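Local coordinates for LPP20 lipofamily protein (Helicobacter pylori R046Wa, PDB 4KZS) that is a secreted protein of unknown function, built around a three-helix bundle and possibly related to the outer-membrane Tol-Pal system, at residues L164-Y167 / E168-Y172. Residues are numbered along the deposited sequence; the frame is centred on the assembly and turned at random.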
loop_
_atom_site.group_PDB
_atom_site.type_symbol
_atom_site.label_atom_id
_atom_site.label_comp_id
_atom_site.label_asym_id
_atom_site.label_seq_id
_atom_site.Cartn_x
_atom_site.Cartn_y
_atom_site.Cartn_z
ATOM N N LEU A 164 -1.555 -15.021 -7.659
ATOM C CA LEU A 164 -0.656 -14.102 -6.964
ATOM C C LEU A 164 0.389 -14.851 -6.163
ATOM O O LEU A 164 1.438 -14.295 -5.865
ATOM C CB LEU A 164 -1.426 -13.168 -6.040
ATOM C CG LEU A 164 -2.223 -12.107 -6.792
ATOM C CD1 LEU A 164 -3.325 -11.520 -5.918
ATOM C CD2 LEU A 164 -1.301 -11.028 -7.314
ATOM N N GLU A 165 0.100 -16.108 -5.834
ATOM C CA GLU A 165 0.999 -16.974 -5.063
ATOM C C GLU A 165 2.474 -16.749 -5.370
ATOM O O GLU A 165 3.317 -16.748 -4.474
ATOM C CB GLU A 165 0.666 -18.446 -5.288
ATOM C CG GLU A 165 1.805 -19.403 -4.943
ATOM C CD GLU A 165 1.341 -20.798 -4.594
ATOM O OE1 GLU A 165 2.216 -21.697 -4.508
ATOM O OE2 GLU A 165 0.112 -20.989 -4.404
ATOM N N ASN A 166 2.776 -16.547 -6.640
ATOM C CA ASN A 166 4.142 -16.394 -7.046
ATOM C C ASN A 166 4.710 -15.100 -6.592
ATOM O O ASN A 166 5.872 -15.022 -6.216
ATOM C CB ASN A 166 4.237 -16.454 -8.552
ATOM C CG ASN A 166 5.383 -17.304 -8.999
ATOM O OD1 ASN A 166 6.528 -16.843 -9.024
ATOM N ND2 ASN A 166 5.094 -18.583 -9.320
ATOM N N TYR A 167 3.889 -14.070 -6.674
ATOM C CA TYR A 167 4.324 -12.757 -6.318
ATOM C C TYR A 167 4.489 -12.694 -4.833
ATOM O O TYR A 167 5.424 -12.094 -4.331
ATOM C CB TYR A 167 3.287 -11.760 -6.728
ATOM C CG TYR A 167 3.460 -11.242 -8.117
ATOM C CD1 TYR A 167 4.719 -10.940 -8.617
ATOM C CD2 TYR A 167 2.357 -10.995 -8.915
ATOM C CE1 TYR A 167 4.875 -10.431 -9.890
ATOM C CE2 TYR A 167 2.503 -10.478 -10.185
ATOM C CZ TYR A 167 3.764 -10.202 -10.673
ATOM O OH TYR A 167 3.927 -9.683 -11.938
ATOM N N GLU A 168 3.576 -13.327 -4.123
ATOM C CA GLU A 168 3.676 -13.374 -2.698
ATOM C C GLU A 168 5.054 -13.913 -2.319
ATOM O O GLU A 168 5.840 -13.212 -1.696
ATOM C CB GLU A 168 2.548 -14.207 -2.137
ATOM C CG GLU A 168 1.225 -13.470 -2.189
ATOM C CD GLU A 168 1.010 -12.535 -1.013
ATOM O OE1 GLU A 168 -0.003 -11.817 -0.986
ATOM O OE2 GLU A 168 1.832 -12.523 -0.090
ATOM N N LYS A 169 5.365 -15.130 -2.738
ATOM C CA LYS A 169 6.721 -15.663 -2.589
ATOM C C LYS A 169 7.767 -14.586 -2.778
ATOM O O LYS A 169 8.458 -14.215 -1.844
ATOM C CB LYS A 169 6.989 -16.836 -3.536
ATOM C CG LYS A 169 8.353 -17.479 -3.330
ATOM C CD LYS A 169 8.440 -18.207 -1.985
ATOM C CE LYS A 169 9.817 -18.832 -1.778
ATOM N NZ LYS A 169 9.970 -19.687 -0.581
ATOM N N ILE A 170 7.870 -14.054 -3.977
ATOM C CA ILE A 170 8.858 -12.996 -4.238
ATOM C C ILE A 170 8.846 -11.876 -3.199
ATOM O O ILE A 170 9.855 -11.215 -2.982
ATOM C CB ILE A 170 8.594 -12.405 -5.613
ATOM C CG1 ILE A 170 8.843 -13.472 -6.668
ATOM C CG2 ILE A 170 9.426 -11.155 -5.846
ATOM C CD1 ILE A 170 8.151 -13.149 -7.975
ATOM N N TYR A 171 7.687 -11.656 -2.580
ATOM C CA TYR A 171 7.485 -10.590 -1.577
ATOM C C TYR A 171 8.030 -11.008 -0.206
ATOM O O TYR A 171 8.816 -10.293 0.395
ATOM C CB TYR A 171 5.988 -10.252 -1.454
ATOM C CG TYR A 171 5.642 -9.268 -0.357
ATOM C CD1 TYR A 171 4.793 -9.611 0.687
ATOM C CD2 TYR A 171 6.158 -7.997 -0.371
ATOM C CE1 TYR A 171 4.458 -8.694 1.683
ATOM C CE2 TYR A 171 5.820 -7.066 0.589
ATOM C CZ TYR A 171 4.973 -7.425 1.632
ATOM O OH TYR A 171 4.660 -6.477 2.608
ATOM N N TYR A 172 7.612 -12.171 0.280
ATOM C CA TYR A 172 8.124 -12.685 1.543
ATOM C C TYR A 172 9.601 -12.985 1.495
ATOM O O TYR A 172 10.290 -12.800 2.507
ATOM C CB TYR A 172 7.296 -13.849 2.084
ATOM C CG TYR A 172 5.985 -13.350 2.613
ATOM C CD1 TYR A 172 4.798 -13.901 2.205
ATOM C CD2 TYR A 172 5.931 -12.260 3.485
ATOM C CE1 TYR A 172 3.562 -13.430 2.673
ATOM C CE2 TYR A 172 4.710 -11.764 3.957
ATOM C CZ TYR A 172 3.532 -12.356 3.539
ATOM O OH TYR A 172 2.326 -11.884 3.957
#
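Glu168 to Tyr171 bond back onto Leu164 to Tyr167 in a local helical contact, the successive i+4 to i hydrogen bonds of the short alpha-helix 165-172. This helix packs against helices 103-121 and 135-157, with which it probably forms the protein's three-helix bundle. Leu164 stands just ahead of the first turn, and its carbonyl O accepts the N-H of Glu168 at 2.9 Å. The next bond, from Lys169 N to Glu165 O, is nearly straight, at 168° about the hydrogen. Ile170 N then reaches Asn166 O at 3.2 Å, and Tyr171 N reaches Tyr167 O with a more bent angle of 131°.

Residue types follow the faces of the helix. Leu164, buried and apolar, rests on Glu151 of helix 135-157, and Tyr171 meets Leu144 of the same helix. Tyr167 turns its ring to Phe121 and Tyr118 of helix 103-121, in edge-to-face contact with both, so that an aromatic side chain ties the short helix to its long neighbour. Glu165, Asn166 and Lys169 take the exposed side, as suits polar groups. The side chain of Glu168 touches Leu144 and Met148 of helix 135-157, and its CB lies 3.5 Å from Glu165 O. Its CG is anti to the carbonyl carbon (chi1 -74°), which brings that methylene within 3.8 Å of Leu164 O.

The side chains of Tyr167 and Ile170 run alongside one another, pointing the same way. Isoleucine suits this place because its longer branch, CG1 and CD1, is apolar and runs past Asn166 O to lie beside the tyrosine ring. There its terminal methyl CD1 approaches Tyr167 CD1 obliquely, at 4.1 Å.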